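Local coordinates for LPXTG cell wall surface protein (Streptococcus gordonii, PDB 4IGB), which is anchored to the peptidoglycan of the streptococcal cell wall and probably serves as an adhesin, represented here by its N-terminal N1 and N2 domains, at residues T22-L27 with N254-S259; Y213-Q218 with S238-W243; N222-N227 with S259-R264. All coordinates share one frame; numbering follows the deposited sequence.

Interaction 1: residues T22-L27 with N254-S259. With NA (sodium ion), chain R.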
ATOM      1  N   THR C  22      11.342  -6.183  13.277  1.00 24.09           N
ATOM      2  CA  THR C  22      10.471  -6.835  12.309  1.00 23.45           C
ATOM      3  C   THR C  22      11.209  -7.136  11.009  1.00 19.68           C
ATOM      4  O   THR C  22      11.870  -6.264  10.459  1.00 18.14           O
ATOM      5  CB  THR C  22       9.262  -5.967  11.975  1.00 26.75           C
ATOM      6  OG1 THR C  22       8.404  -5.923  13.116  1.00 25.30           O
ATOM      7  CG2 THR C  22       8.506  -6.554  10.777  1.00 21.70           C
ATOM      8  N   ASP C  23      11.092  -8.370  10.525  1.00 19.79           N
ATOM      9  CA  ASP C  23      11.732  -8.760   9.272  1.00 22.62           C
ATOM     10  C   ASP C  23      10.855  -8.397   8.077  1.00 17.48           C
ATOM     11  O   ASP C  23       9.838  -9.038   7.798  1.00 19.76           O
ATOM     12  CB  ASP C  23      12.073 -10.254   9.277  1.00 24.49           C
ATOM     13  CG  ASP C  23      12.581 -10.745   7.939  1.00 29.39           C
ATOM     14  OD1 ASP C  23      12.842  -9.918   7.036  1.00 24.77           O
ATOM     15  OD2 ASP C  23      12.727 -11.972   7.795  1.00 29.59           O
ATOM     16  N   ILE C  24      11.256  -7.354   7.377  1.00 18.62           N
ATOM     17  CA  ILE C  24      10.427  -6.800   6.316  1.00 22.30           C
ATOM     18  C   ILE C  24      10.268  -7.760   5.137  1.00 25.81           C
ATOM     19  O   ILE C  24       9.295  -7.668   4.401  1.00 21.62           O
ATOM     20  CB  ILE C  24      10.953  -5.429   5.884  1.00 22.98           C
ATOM     21  CG1 ILE C  24      10.882  -4.470   7.086  1.00 22.68           C
ATOM     22  CG2 ILE C  24      10.142  -4.880   4.706  1.00 24.11           C
ATOM     23  CD1 ILE C  24      11.432  -3.105   6.844  1.00 17.90           C
ATOM     24  N   SER C  25      11.205  -8.700   4.993  1.00 23.93           N
ATOM     25  CA  SER C  25      11.162  -9.665   3.897  1.00 22.82           C
ATOM     26  C   SER C  25      10.094 -10.739   4.095  1.00 23.22           C
ATOM     27  O   SER C  25       9.700 -11.407   3.142  1.00 28.27           O
ATOM     28  CB  SER C  25      12.534 -10.321   3.687  1.00 29.42           C
ATOM     29  OG  SER C  25      12.890 -11.149   4.784  1.00 23.54           O
ATOM     30  N   THR C  26       9.614 -10.902   5.321  1.00 17.35           N
ATOM     31  CA  THR C  26       8.608 -11.925   5.582  1.00 18.33           C
ATOM     32  C   THR C  26       7.272 -11.368   6.093  1.00 27.90           C
ATOM     33  O   THR C  26       6.502 -12.065   6.759  1.00 21.03           O
ATOM     34  CB  THR C  26       9.145 -13.000   6.545  1.00 26.48           C
ATOM     35  OG1 THR C  26       9.456 -12.397   7.802  1.00 23.92           O
ATOM     36  CG2 THR C  26      10.408 -13.634   5.959  1.00 28.83           C
ATOM     37  N   LEU C  27       6.990 -10.108   5.778  1.00 20.55           N
ATOM     38  CA  LEU C  27       5.676  -9.566   6.076  1.00 19.35           C
ATOM     39  C   LEU C  27       4.663 -10.480   5.410  1.00 27.65           C
ATOM     40  O   LEU C  27       4.986 -11.143   4.432  1.00 25.50           O
ATOM     41  CB  LEU C  27       5.561  -8.141   5.531  1.00 21.54           C
ATOM     42  CG  LEU C  27       6.372  -7.087   6.287  1.00 24.19           C
ATOM     43  CD1 LEU C  27       6.320  -5.761   5.551  1.00 26.57           C
ATOM     44  CD2 LEU C  27       5.843  -6.936   7.710  1.00 26.62           C
ATOM     45  N   ASN C 254      18.426  -8.609   3.050  1.00 21.75           N
ATOM     46  CA  ASN C 254      19.108  -7.320   3.126  1.00 22.97           C
ATOM     47  C   ASN C 254      18.458  -6.232   2.273  1.00 23.35           C
ATOM     48  O   ASN C 254      18.479  -5.059   2.629  1.00 21.30           O
ATOM     49  CB  ASN C 254      20.592  -7.462   2.765  1.00 15.36           C
ATOM     50  CG  ASN C 254      21.347  -8.341   3.757  1.00 33.61           C
ATOM     51  OD1 ASN C 254      20.888  -8.554   4.882  1.00 24.38           O
ATOM     52  ND2 ASN C 254      22.502  -8.862   3.340  1.00 25.42           N
ATOM     53  N   GLU C 255      17.889  -6.633   1.146  1.00 18.76           N
ATOM     54  CA  GLU C 255      17.259  -5.681   0.246  1.00 23.06           C
ATOM     55  C   GLU C 255      16.002  -5.092   0.889  1.00 27.43           C
ATOM     56  O   GLU C 255      15.657  -3.942   0.632  1.00 19.09           O
ATOM     57  CB  GLU C 255      16.947  -6.341  -1.097  1.00 26.00           C
ATOM     58  CG  GLU C 255      18.185  -6.527  -1.967  1.00 27.11           C
ATOM     59  CD  GLU C 255      17.926  -7.399  -3.176  1.00 30.81           C
ATOM     60  OE1 GLU C 255      16.863  -8.047  -3.221  1.00 34.48           O
ATOM     61  OE2 GLU C 255      18.788  -7.443  -4.078  1.00 43.59           O
ATOM     62  N   ASN C 256      15.356  -5.883   1.743  1.00 18.57           N
ATOM     63  CA  ASN C 256      14.200  -5.427   2.507  1.00 27.63           C
ATOM     64  C   ASN C 256      14.594  -4.702   3.784  1.00 25.41           C
ATOM     65  O   ASN C 256      14.129  -3.603   4.044  1.00 25.15           O
ATOM     66  CB  ASN C 256      13.294  -6.601   2.871  1.00 14.57           C
ATOM     67  CG  ASN C 256      12.404  -7.038   1.721  1.00 24.62           C
ATOM     68  OD1 ASN C 256      11.298  -6.527   1.551  1.00 18.95           O
ATOM     69  ND2 ASN C 256      12.883  -7.992   0.924  1.00 22.66           N
ATOM     70  N   ASN C 257      15.453  -5.333   4.580  1.00 20.97           N
ATOM     71  CA  ASN C 257      15.751  -4.859   5.925  1.00 19.25           C
ATOM     72  C   ASN C 257      16.861  -3.827   6.011  1.00 21.40           C
ATOM     73  O   ASN C 257      16.820  -2.937   6.864  1.00 23.52           O
ATOM     74  CB  ASN C 257      16.077  -6.042   6.832  1.00 19.32           C
ATOM     75  CG  ASN C 257      14.878  -6.900   7.105  1.00 28.30           C
ATOM     76  OD1 ASN C 257      13.836  -6.405   7.541  1.00 23.68           O
ATOM     77  ND2 ASN C 257      15.007  -8.204   6.849  1.00 23.40           N
ATOM     78  N   VAL C 258      17.849  -3.934   5.124  1.00 21.42           N
ATOM     79  CA  VAL C 258      18.979  -3.012   5.128  1.00 16.40           C
ATOM     80  C   VAL C 258      18.754  -1.810   4.202  1.00 22.85           C
ATOM     81  O   VAL C 258      19.070  -0.674   4.561  1.00 19.71           O
ATOM     82  CB  VAL C 258      20.312  -3.745   4.766  1.00 24.04           C
ATOM     83  CG1 VAL C 258      21.487  -2.771   4.715  1.00 19.38           C
ATOM     84  CG2 VAL C 258      20.599  -4.860   5.776  1.00 23.76           C
ATOM     85  N   SER C 259      18.200  -2.050   3.016  1.00 19.67           N
ATOM     86  CA  SER C 259      18.063  -0.980   2.028  1.00 17.43           C
ATOM     87  C   SER C 259      16.637  -0.894   1.490  1.00 22.56           C
ATOM     88  O   SER C 259      16.416  -0.542   0.326  1.00 18.84           O
ATOM     89  CB  SER C 259      19.046  -1.188   0.872  1.00 15.91           C
ATOM     90  OG  SER C 259      18.704  -2.352   0.145  1.00 18.45           O
TER
HETATM   91 NA    NA R 505      20.897  -5.900  -4.713  0.64 40.54          NA
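Asn-257, near the end of helix 252-257, uses both ends of its amide on the loop 22-27. Asn-257 OD1 accepts from the backbone N of Ile-24 at 2.8 Å. Asn-257 ND2 donates to Asp-23 OD1, also at 2.8 Å and nearly straight (171°). This nitrogen lies above the carboxylate plane, and the amide and carboxylate planes stand 53° apart. Two bonds thus fix the amide's rotation. Asp-23 OD1 also takes Ser-25 OG on its syn side (2.6 Å) and Ser-25 N (2.9 Å), which makes an Asx turn. Three donors grip one oxygen. Asp-23 CG is anti to its backbone N (chi1 173°), beside the carbonyl carbon, where Ser-25 N and OG can reach OD1. Ile-24 completes the tight part, its CB 3.5 Å from Asn-257 OD1.

The looser side is at partly exposed Ser-25, which packs against the Asn-256 amide, CB 3.6 Å from ND2. The Asn-256 amide bonds elsewhere, to Ser-252 O and Lys-196 NZ.

One residue earlier, Glu-255 OE2 binds the sodium ion, with Asp-199 and Thr-249. The contact joins the loop between strands 15-20 and 30-31 to this short helix, beside strand 221-227, where Asn-227 ND2 bonds to Thr-22 O.

Interaction 2: residues Y213-Q218 with S238-W243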
ATOM      1  N   TYR C 213      11.445   8.225  -3.042  1.00 19.97           N
ATOM      2  CA  TYR C 213      10.890   9.321  -2.271  1.00 16.23           C
ATOM      3  C   TYR C 213       9.385   9.329  -2.233  1.00 20.66           C
ATOM      4  O   TYR C 213       8.733   8.633  -3.012  1.00 19.72           O
ATOM      5  CB  TYR C 213      11.453  10.667  -2.711  1.00 13.35           C
ATOM      6  CG  TYR C 213      11.102  11.155  -4.103  1.00 15.39           C
ATOM      7  CD1 TYR C 213      11.999  11.011  -5.152  1.00 24.35           C
ATOM      8  CD2 TYR C 213       9.911  11.826  -4.352  1.00 22.96           C
ATOM      9  CE1 TYR C 213      11.714  11.492  -6.420  1.00 18.05           C
ATOM     10  CE2 TYR C 213       9.612  12.313  -5.619  1.00 23.84           C
ATOM     11  CZ  TYR C 213      10.525  12.137  -6.651  1.00 20.49           C
ATOM     12  OH  TYR C 213      10.253  12.615  -7.912  1.00 17.87           O
ATOM     13  N   VAL C 214       8.845  10.099  -1.295  1.00 16.09           N
ATOM     14  CA  VAL C 214       7.406  10.258  -1.181  1.00 15.48           C
ATOM     15  C   VAL C 214       7.128  11.742  -1.089  1.00 18.74           C
ATOM     16  O   VAL C 214       7.696  12.438  -0.246  1.00 17.83           O
ATOM     17  CB  VAL C 214       6.818   9.540   0.052  1.00 18.69           C
ATOM     18  CG1 VAL C 214       5.365   9.985   0.273  1.00 17.63           C
ATOM     19  CG2 VAL C 214       6.881   8.013  -0.133  1.00 18.97           C
ATOM     20  N   LYS C 215       6.279  12.240  -1.977  1.00 16.56           N
ATOM     21  CA  LYS C 215       5.935  13.644  -1.933  1.00 14.97           C
ATOM     22  C   LYS C 215       4.912  13.869  -0.815  1.00 16.45           C
ATOM     23  O   LYS C 215       4.112  12.989  -0.552  1.00 16.49           O
ATOM     24  CB  LYS C 215       5.453  14.105  -3.302  1.00 16.53           C
ATOM     25  CG  LYS C 215       6.643  14.243  -4.267  1.00 18.90           C
ATOM     26  CD  LYS C 215       6.262  14.714  -5.633  1.00 36.42           C
ATOM     27  CE  LYS C 215       5.401  15.965  -5.610  1.00 39.41           C
ATOM     28  NZ  LYS C 215       4.543  15.945  -6.837  1.00 33.83           N
ATOM     29  N   ASN C 216       4.989  15.010  -0.127  1.00 16.56           N
ATOM     30  CA  ASN C 216       3.999  15.370   0.903  1.00 18.58           C
ATOM     31  C   ASN C 216       3.969  14.306   1.997  1.00 17.03           C
ATOM     32  O   ASN C 216       2.910  13.975   2.527  1.00 21.38           O
ATOM     33  CB  ASN C 216       2.605  15.524   0.275  1.00 15.13           C
ATOM     34  CG  ASN C 216       1.707  16.515   1.033  1.00 34.76           C
ATOM     35  OD1 ASN C 216       0.473  16.510   0.863  1.00 34.17           O
ATOM     36  ND2 ASN C 216       2.315  17.371   1.857  1.00 22.90           N
ATOM     37  N   TYR C 217       5.159  13.789   2.312  1.00 15.00           N
ATOM     38  CA  TYR C 217       5.355  12.627   3.175  1.00 16.26           C
ATOM     39  C   TYR C 217       4.634  12.701   4.523  1.00 11.22           C
ATOM     40  O   TYR C 217       3.850  11.833   4.837  1.00 17.63           O
ATOM     41  CB  TYR C 217       6.855  12.434   3.404  1.00 13.25           C
ATOM     42  CG  TYR C 217       7.246  11.401   4.435  1.00 15.94           C
ATOM     43  CD1 TYR C 217       6.852  10.072   4.307  1.00 15.71           C
ATOM     44  CD2 TYR C 217       8.067  11.739   5.505  1.00 16.71           C
ATOM     45  CE1 TYR C 217       7.232   9.119   5.237  1.00 12.46           C
ATOM     46  CE2 TYR C 217       8.469  10.783   6.441  1.00 14.43           C
ATOM     47  CZ  TYR C 217       8.053   9.475   6.297  1.00 14.02           C
ATOM     48  OH  TYR C 217       8.429   8.519   7.231  1.00 17.46           O
ATOM     49  N   GLN C 218       4.913  13.721   5.324  1.00 15.07           N
ATOM     50  CA  GLN C 218       4.307  13.787   6.665  1.00 21.21           C
ATOM     51  C   GLN C 218       2.796  14.029   6.614  1.00 22.21           C
ATOM     52  O   GLN C 218       2.084  13.762   7.585  1.00 22.41           O
ATOM     53  CB  GLN C 218       5.011  14.830   7.545  1.00 22.42           C
ATOM     54  CG  GLN C 218       6.495  14.540   7.700  1.00 30.60           C
ATOM     55  CD  GLN C 218       7.335  15.264   6.661  1.00 28.48           C
ATOM     56  OE1 GLN C 218       6.930  15.413   5.502  1.00 20.36           O
ATOM     57  NE2 GLN C 218       8.503  15.753   7.087  1.00 22.94           N
ATOM     58  N   SER C 238      10.969  20.139   2.332  1.00 24.70           N
ATOM     59  CA  SER C 238       9.650  20.729   2.564  1.00 29.91           C
ATOM     60  C   SER C 238       8.545  20.031   1.776  1.00 27.63           C
ATOM     61  O   SER C 238       7.410  19.915   2.242  1.00 25.77           O
ATOM     62  CB  SER C 238       9.654  22.214   2.226  1.00 31.62           C
ATOM     63  OG  SER C 238      10.024  22.401   0.884  1.00 31.00           O
ATOM     64  N   ASP C 239       8.858  19.544   0.585  1.00 23.18           N
ATOM     65  CA  ASP C 239       7.793  18.973  -0.225  1.00 20.88           C
ATOM     66  C   ASP C 239       7.905  17.483  -0.450  1.00 23.83           C
ATOM     67  O   ASP C 239       7.037  16.876  -1.091  1.00 21.50           O
ATOM     68  CB  ASP C 239       7.685  19.705  -1.565  1.00 22.89           C
ATOM     69  CG  ASP C 239       8.811  19.374  -2.510  1.00 31.00           C
ATOM     70  OD1 ASP C 239       9.939  19.070  -2.059  1.00 30.93           O
ATOM     71  OD2 ASP C 239       8.555  19.425  -3.726  1.00 45.34           O
ATOM     72  N   ARG C 240       8.965  16.882   0.069  1.00 24.04           N
ATOM     73  CA  ARG C 240       9.179  15.459  -0.172  1.00 20.01           C
ATOM     74  C   ARG C 240      10.206  14.903   0.793  1.00 22.44           C
ATOM     75  O   ARG C 240      11.079  15.622   1.273  1.00 18.49           O
ATOM     76  CB  ARG C 240       9.610  15.199  -1.629  1.00 16.13           C
ATOM     77  CG  ARG C 240      11.114  15.349  -1.933  1.00 14.71           C
ATOM     78  CD  ARG C 240      11.347  15.537  -3.445  1.00 23.39           C
ATOM     79  NE  ARG C 240      10.393  16.514  -3.981  1.00 38.88           N
ATOM     80  CZ  ARG C 240       9.982  16.579  -5.245  1.00 41.34           C
ATOM     81  NH1 ARG C 240      10.441  15.717  -6.143  1.00 34.90           N
ATOM     82  NH2 ARG C 240       9.095  17.511  -5.608  1.00 32.97           N
ATOM     83  N   THR C 241      10.073  13.623   1.085  1.00 13.70           N
ATOM     84  CA  THR C 241      11.063  12.933   1.878  1.00 17.97           C
ATOM     85  C   THR C 241      11.665  11.806   1.042  1.00 18.29           C
ATOM     86  O   THR C 241      10.933  11.039   0.420  1.00 18.89           O
ATOM     87  CB  THR C 241      10.469  12.425   3.195  1.00 17.30           C
ATOM     88  OG1 THR C 241      10.216  13.550   4.048  1.00 21.45           O
ATOM     89  CG2 THR C 241      11.446  11.470   3.903  1.00 15.27           C
ATOM     90  N   SER C 242      12.994  11.733   1.032  1.00 14.81           N
ATOM     91  CA  SER C 242      13.734  10.749   0.239  1.00 15.51           C
ATOM     92  C   SER C 242      14.501   9.752   1.096  1.00 23.89           C
ATOM     93  O   SER C 242      14.981  10.085   2.183  1.00 22.37           O
ATOM     94  CB  SER C 242      14.736  11.454  -0.672  1.00 12.12           C
ATOM     95  OG  SER C 242      14.085  12.387  -1.504  1.00 19.77           O
ATOM     96  N   TRP C 243      14.624   8.528   0.593  1.00 15.83           N
ATOM     97  CA  TRP C 243      15.472   7.529   1.227  1.00 17.87           C
ATOM     98  C   TRP C 243      16.591   7.199   0.251  1.00 24.26           C
ATOM     99  O   TRP C 243      16.341   6.789  -0.879  1.00 24.93           O
ATOM    100  CB  TRP C 243      14.676   6.294   1.628  1.00 12.02           C
ATOM    101  CG  TRP C 243      13.713   6.594   2.745  1.00 17.92           C
ATOM    102  CD1 TRP C 243      13.925   6.414   4.080  1.00 22.27           C
ATOM    103  CD2 TRP C 243      12.402   7.150   2.617  1.00 10.63           C
ATOM    104  NE1 TRP C 243      12.815   6.800   4.793  1.00 20.43           N
ATOM    105  CE2 TRP C 243      11.867   7.260   3.917  1.00 18.67           C
ATOM    106  CE3 TRP C 243      11.626   7.556   1.534  1.00 17.27           C
ATOM    107  CZ2 TRP C 243      10.590   7.758   4.160  1.00 16.97           C
ATOM    108  CZ3 TRP C 243      10.352   8.049   1.774  1.00 17.52           C
ATOM    109  CH2 TRP C 243       9.848   8.145   3.076  1.00 22.32           C
TER
HETATM  110  O   HOH W   1       8.545  15.688   3.283  1.00 20.18           O
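One water is held by two side chains: Thr-241 OG1 donates to it at 2.8 Å, and it donates to Gln-218 OE1, also at 2.8 Å. The bridge ties the start of helix 217-220 to strand 240-244. Thr-241 also packs on Tyr-217: its CG2 sits 4.2 Å from the ring centroid, off-centre, in a CH-pi contact. Further along the same ring, Trp-243 presents its edge to the face. This is a T-shaped pair with centroids 5.1 Å apart and planes at 86°. With chi1 at 171° the Tyr-217 ring swings away from its own N and lies against Thr-241. Tyr-217 OH hydrogen-bonds to Glu-17.

The sheet face bearing Tyr-213, Lys-215 and Arg-240 is more polar. Arg-240 grips Asp-239 side-on through NE and NH2, with NH2 2.7 Å from OD2. Lys-215 CD lies over one face of the guanidinium, and Arg-240 CD lies over one face of the Tyr-213 ring. The Lys-215 amine turns to Asp-176, and Tyr-213 OH to Asp-174.

In the backbone, Val-214 and Thr-241 form an antiparallel hydrogen-bonded pair, with Val-214 N to Thr-241 O at 2.9 Å. Asn-216 N adds a bond to Asp-239 O where strand 211-215 gives way to the helix. The non-hydrogen-bonded pairs Tyr-213/Ser-242 and Lys-215/Arg-240 flank Val-214/Thr-241. This alternation is the mark of an antiparallel ladder, here near the 233-236 edge of an eight-stranded sheet in the N-terminal domain.

Interaction 3: residues N222-N227 with S259-R264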
ATOM      1  N   ASN C 222       0.811   7.334   6.938  1.00 13.19           N
ATOM      2  CA  ASN C 222       0.348   7.062   8.280  1.00 16.98           C
ATOM      3  C   ASN C 222       1.421   6.402   9.129  1.00 17.87           C
ATOM      4  O   ASN C 222       1.572   6.722  10.309  1.00 16.58           O
ATOM      5  CB  ASN C 222      -0.875   6.165   8.240  1.00 17.63           C
ATOM      6  CG  ASN C 222      -1.392   5.836   9.620  1.00 19.65           C
ATOM      7  OD1 ASN C 222      -1.059   4.806  10.189  1.00 23.78           O
ATOM      8  ND2 ASN C 222      -2.210   6.715  10.167  1.00 22.52           N
ATOM      9  N   LEU C 223       2.169   5.488   8.519  1.00 15.13           N
ATOM     10  CA  LEU C 223       3.142   4.698   9.258  1.00 15.43           C
ATOM     11  C   LEU C 223       4.325   4.324   8.364  1.00 14.35           C
ATOM     12  O   LEU C 223       4.155   3.833   7.250  1.00 13.30           O
ATOM     13  CB  LEU C 223       2.466   3.447   9.818  1.00 17.61           C
ATOM     14  CG  LEU C 223       3.193   2.600  10.867  1.00 25.65           C
ATOM     15  CD1 LEU C 223       2.204   1.638  11.515  1.00 26.96           C
ATOM     16  CD2 LEU C 223       4.332   1.839  10.261  1.00 26.76           C
ATOM     17  N   ARG C 224       5.526   4.591   8.855  1.00 14.96           N
ATOM     18  CA  ARG C 224       6.740   4.253   8.127  1.00 16.04           C
ATOM     19  C   ARG C 224       7.590   3.273   8.950  1.00 18.98           C
ATOM     20  O   ARG C 224       8.108   3.628  10.013  1.00 17.76           O
ATOM     21  CB  ARG C 224       7.513   5.523   7.801  1.00 14.98           C
ATOM     22  CG  ARG C 224       8.738   5.295   6.947  1.00 17.71           C
ATOM     23  CD  ARG C 224       9.812   4.695   7.796  1.00 23.40           C
ATOM     24  NE  ARG C 224      10.721   5.699   8.291  1.00 25.85           N
ATOM     25  CZ  ARG C 224      11.403   5.615   9.431  1.00 26.56           C
ATOM     26  NH1 ARG C 224      11.250   4.583  10.247  1.00 21.76           N
ATOM     27  NH2 ARG C 224      12.225   6.595   9.756  1.00 17.89           N
ATOM     28  N   LEU C 225       7.709   2.042   8.455  1.00 15.56           N
ATOM     29  CA  LEU C 225       8.404   0.972   9.174  1.00 17.70           C
ATOM     30  C   LEU C 225       9.790   0.723   8.587  1.00 17.94           C
ATOM     31  O   LEU C 225       9.924   0.539   7.381  1.00 16.55           O
ATOM     32  CB  LEU C 225       7.589  -0.329   9.146  1.00 16.78           C
ATOM     33  CG  LEU C 225       8.349  -1.562   9.675  1.00 23.28           C
ATOM     34  CD1 LEU C 225       8.519  -1.487  11.190  1.00 17.65           C
ATOM     35  CD2 LEU C 225       7.653  -2.861   9.297  1.00 10.49           C
ATOM     36  N   MET C 226      10.811   0.745   9.442  1.00 19.76           N
ATOM     37  CA  MET C 226      12.157   0.307   9.073  1.00 17.80           C
ATOM     38  C   MET C 226      12.627  -0.826   9.977  1.00 27.83           C
ATOM     39  O   MET C 226      12.217  -0.924  11.151  1.00 20.05           O
ATOM     40  CB  MET C 226      13.144   1.448   9.229  1.00 23.33           C
ATOM     41  CG  MET C 226      13.283   2.366   8.046  1.00 20.83           C
ATOM     42  SD  MET C 226      14.461   3.601   8.558  1.00 20.66           S
ATOM     43  CE  MET C 226      14.751   4.521   7.045  1.00 17.96           C
ATOM     44  N   ASN C 227      13.493  -1.679   9.439  1.00 20.76           N
ATOM     45  CA  ASN C 227      14.161  -2.672  10.270  1.00 24.44           C
ATOM     46  C   ASN C 227      15.343  -2.009  10.991  1.00 20.93           C
ATOM     47  O   ASN C 227      15.878  -1.009  10.516  1.00 17.86           O
ATOM     48  CB  ASN C 227      14.599  -3.891   9.438  1.00 19.69           C
ATOM     49  CG  ASN C 227      15.376  -4.902  10.263  1.00 22.14           C
ATOM     50  OD1 ASN C 227      16.595  -4.799  10.392  1.00 18.46           O
ATOM     51  ND2 ASN C 227      14.672  -5.859  10.850  1.00 16.47           N
ATOM     52  N   SER C 259      18.200  -2.050   3.016  1.00 19.67           N
ATOM     53  CA  SER C 259      18.063  -0.980   2.028  1.00 17.43           C
ATOM     54  C   SER C 259      16.637  -0.894   1.490  1.00 22.56           C
ATOM     55  O   SER C 259      16.416  -0.542   0.326  1.00 18.84           O
ATOM     56  CB  SER C 259      19.046  -1.188   0.872  1.00 15.91           C
ATOM     57  OG  SER C 259      18.704  -2.352   0.145  1.00 18.45           O
ATOM     58  N   GLY C 260      15.676  -1.196   2.353  1.00 18.03           N
ATOM     59  CA  GLY C 260      14.273  -1.124   2.008  1.00 15.82           C
ATOM     60  C   GLY C 260      13.464  -0.640   3.201  1.00 18.93           C
ATOM     61  O   GLY C 260      13.995  -0.455   4.295  1.00 22.21           O
ATOM     62  N   LEU C 261      12.178  -0.411   2.988  1.00 17.74           N
ATOM     63  CA  LEU C 261      11.283  -0.034   4.078  1.00 16.13           C
ATOM     64  C   LEU C 261       9.844  -0.252   3.672  1.00 17.95           C
ATOM     65  O   LEU C 261       9.570  -0.591   2.523  1.00 22.45           O
ATOM     66  CB  LEU C 261      11.527   1.403   4.570  1.00 16.14           C
ATOM     67  CG  LEU C 261      11.729   2.673   3.718  1.00 26.84           C
ATOM     68  CD1 LEU C 261      11.971   2.449   2.251  1.00 18.15           C
ATOM     69  CD2 LEU C 261      10.612   3.678   3.920  1.00 17.75           C
ATOM     70  N   ALA C 262       8.921  -0.067   4.611  1.00 16.33           N
ATOM     71  CA  ALA C 262       7.510  -0.234   4.302  1.00 15.37           C
ATOM     72  C   ALA C 262       6.745   1.019   4.695  1.00 20.56           C
ATOM     73  O   ALA C 262       7.034   1.633   5.715  1.00 18.77           O
ATOM     74  CB  ALA C 262       6.935  -1.473   5.009  1.00 14.34           C
ATOM     75  N   LEU C 263       5.783   1.404   3.866  1.00 13.91           N
ATOM     76  CA  LEU C 263       5.025   2.640   4.093  1.00 20.60           C
ATOM     77  C   LEU C 263       3.536   2.402   3.961  1.00 13.97           C
ATOM     78  O   LEU C 263       3.071   1.931   2.926  1.00 19.49           O
ATOM     79  CB  LEU C 263       5.427   3.700   3.074  1.00 16.32           C
ATOM     80  CG  LEU C 263       6.878   4.151   3.080  1.00 22.36           C
ATOM     81  CD1 LEU C 263       7.402   4.191   1.641  1.00 23.57           C
ATOM     82  CD2 LEU C 263       7.000   5.497   3.757  1.00 16.88           C
ATOM     83  N   ARG C 264       2.791   2.730   5.007  1.00 16.88           N
ATOM     84  CA  ARG C 264       1.350   2.694   4.940  1.00 14.39           C
ATOM     85  C   ARG C 264       0.775   4.101   4.725  1.00 20.12           C
ATOM     86  O   ARG C 264       1.021   5.015   5.515  1.00 13.77           O
ATOM     87  CB  ARG C 264       0.784   2.142   6.231  1.00 16.73           C
ATOM     88  CG  ARG C 264      -0.715   2.308   6.313  1.00 15.06           C
ATOM     89  CD  ARG C 264      -1.185   2.257   7.755  1.00 17.20           C
ATOM     90  NE  ARG C 264      -0.952   0.959   8.379  1.00 20.08           N
ATOM     91  CZ  ARG C 264      -0.993   0.767   9.689  1.00 21.03           C
ATOM     92  NH1 ARG C 264      -1.240   1.803  10.495  1.00 18.92           N
ATOM     93  NH2 ARG C 264      -0.790  -0.439  10.190  1.00 18.52           N
TER
HETATM   94  O   HOH W   2      14.525  -1.477   7.031  1.00 16.96           O
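A classic beta bulge begins this antiparallel strand pair: Asn-222 and Leu-223 both face Arg-264. Arg-264 O accepts from Asn-222 N at 2.7 Å and from Leu-223 N at 3.3 Å. The second donor lies in the carbonyl plane, on a lone pair. The Asn-222 side chain runs beside that of Arg-264, and its OD1 takes a bond from NH1 at 3.0 Å. That oxygen meets the guanidinium at its edge. Leu-223 CD1 covers one face of the same group, 3.4 Å above the plane. The guanidinium is also held by salt bridges to Glu-289 and to Asp-419. Asp-419 belongs to the turn between strands 409-418 and 421-424, so the arginine links the N-terminal domain to the N2 domain.

Strand 221-227 is an inner strand of a mixed five-stranded sheet. It pairs parallel with 15-20 on one side and antiparallel with 262-265 on the other. Past the bulge the ladder is regular. Leu-225 and Ala-262 exchange two backbone bonds, Leu-225 N to Ala-262 O and Ala-262 N to Leu-225 O.

On the face bearing Arg-224 and Leu-263 the contact is made by carbon atoms. Arg-224 CG touches Leu-263 CD2 at 3.6 Å and Leu-261 CD2 at 3.9 Å. Bends at chi2 and chi3 bring the Arg-224 guanidinium under Met-226 SD, which covers one of its faces. Met-226 CG in turn lies 4.0 Å from Leu-261 CB. At the far end of the pair a water bridges strand 221-227 and the loop before 262-265, accepting from Asn-227 N and donating to Gly-260 O.

Interaction 3 is the buried contact, while interactions 1 and 2 are only partly buried. Interactions 2 and 3 are antiparallel strand pairs in different sheets. They pack against each other: Trp-243 and Tyr-217 of interaction 2 lie on Met-226, Leu-261 and Leu-263 of interaction 3. Interaction 1 pairs no strands and rests on the amide of Asn-257, bonded to a side chain and to a backbone N of the loop. It shares Ser-259 with interaction 3 and meets it at Asn-227. Interactions 1 and 2 do not touch; their nearest atoms are about 7 Å apart. In both interactions 2 and 3, charged side chains also reach partners outside the segments.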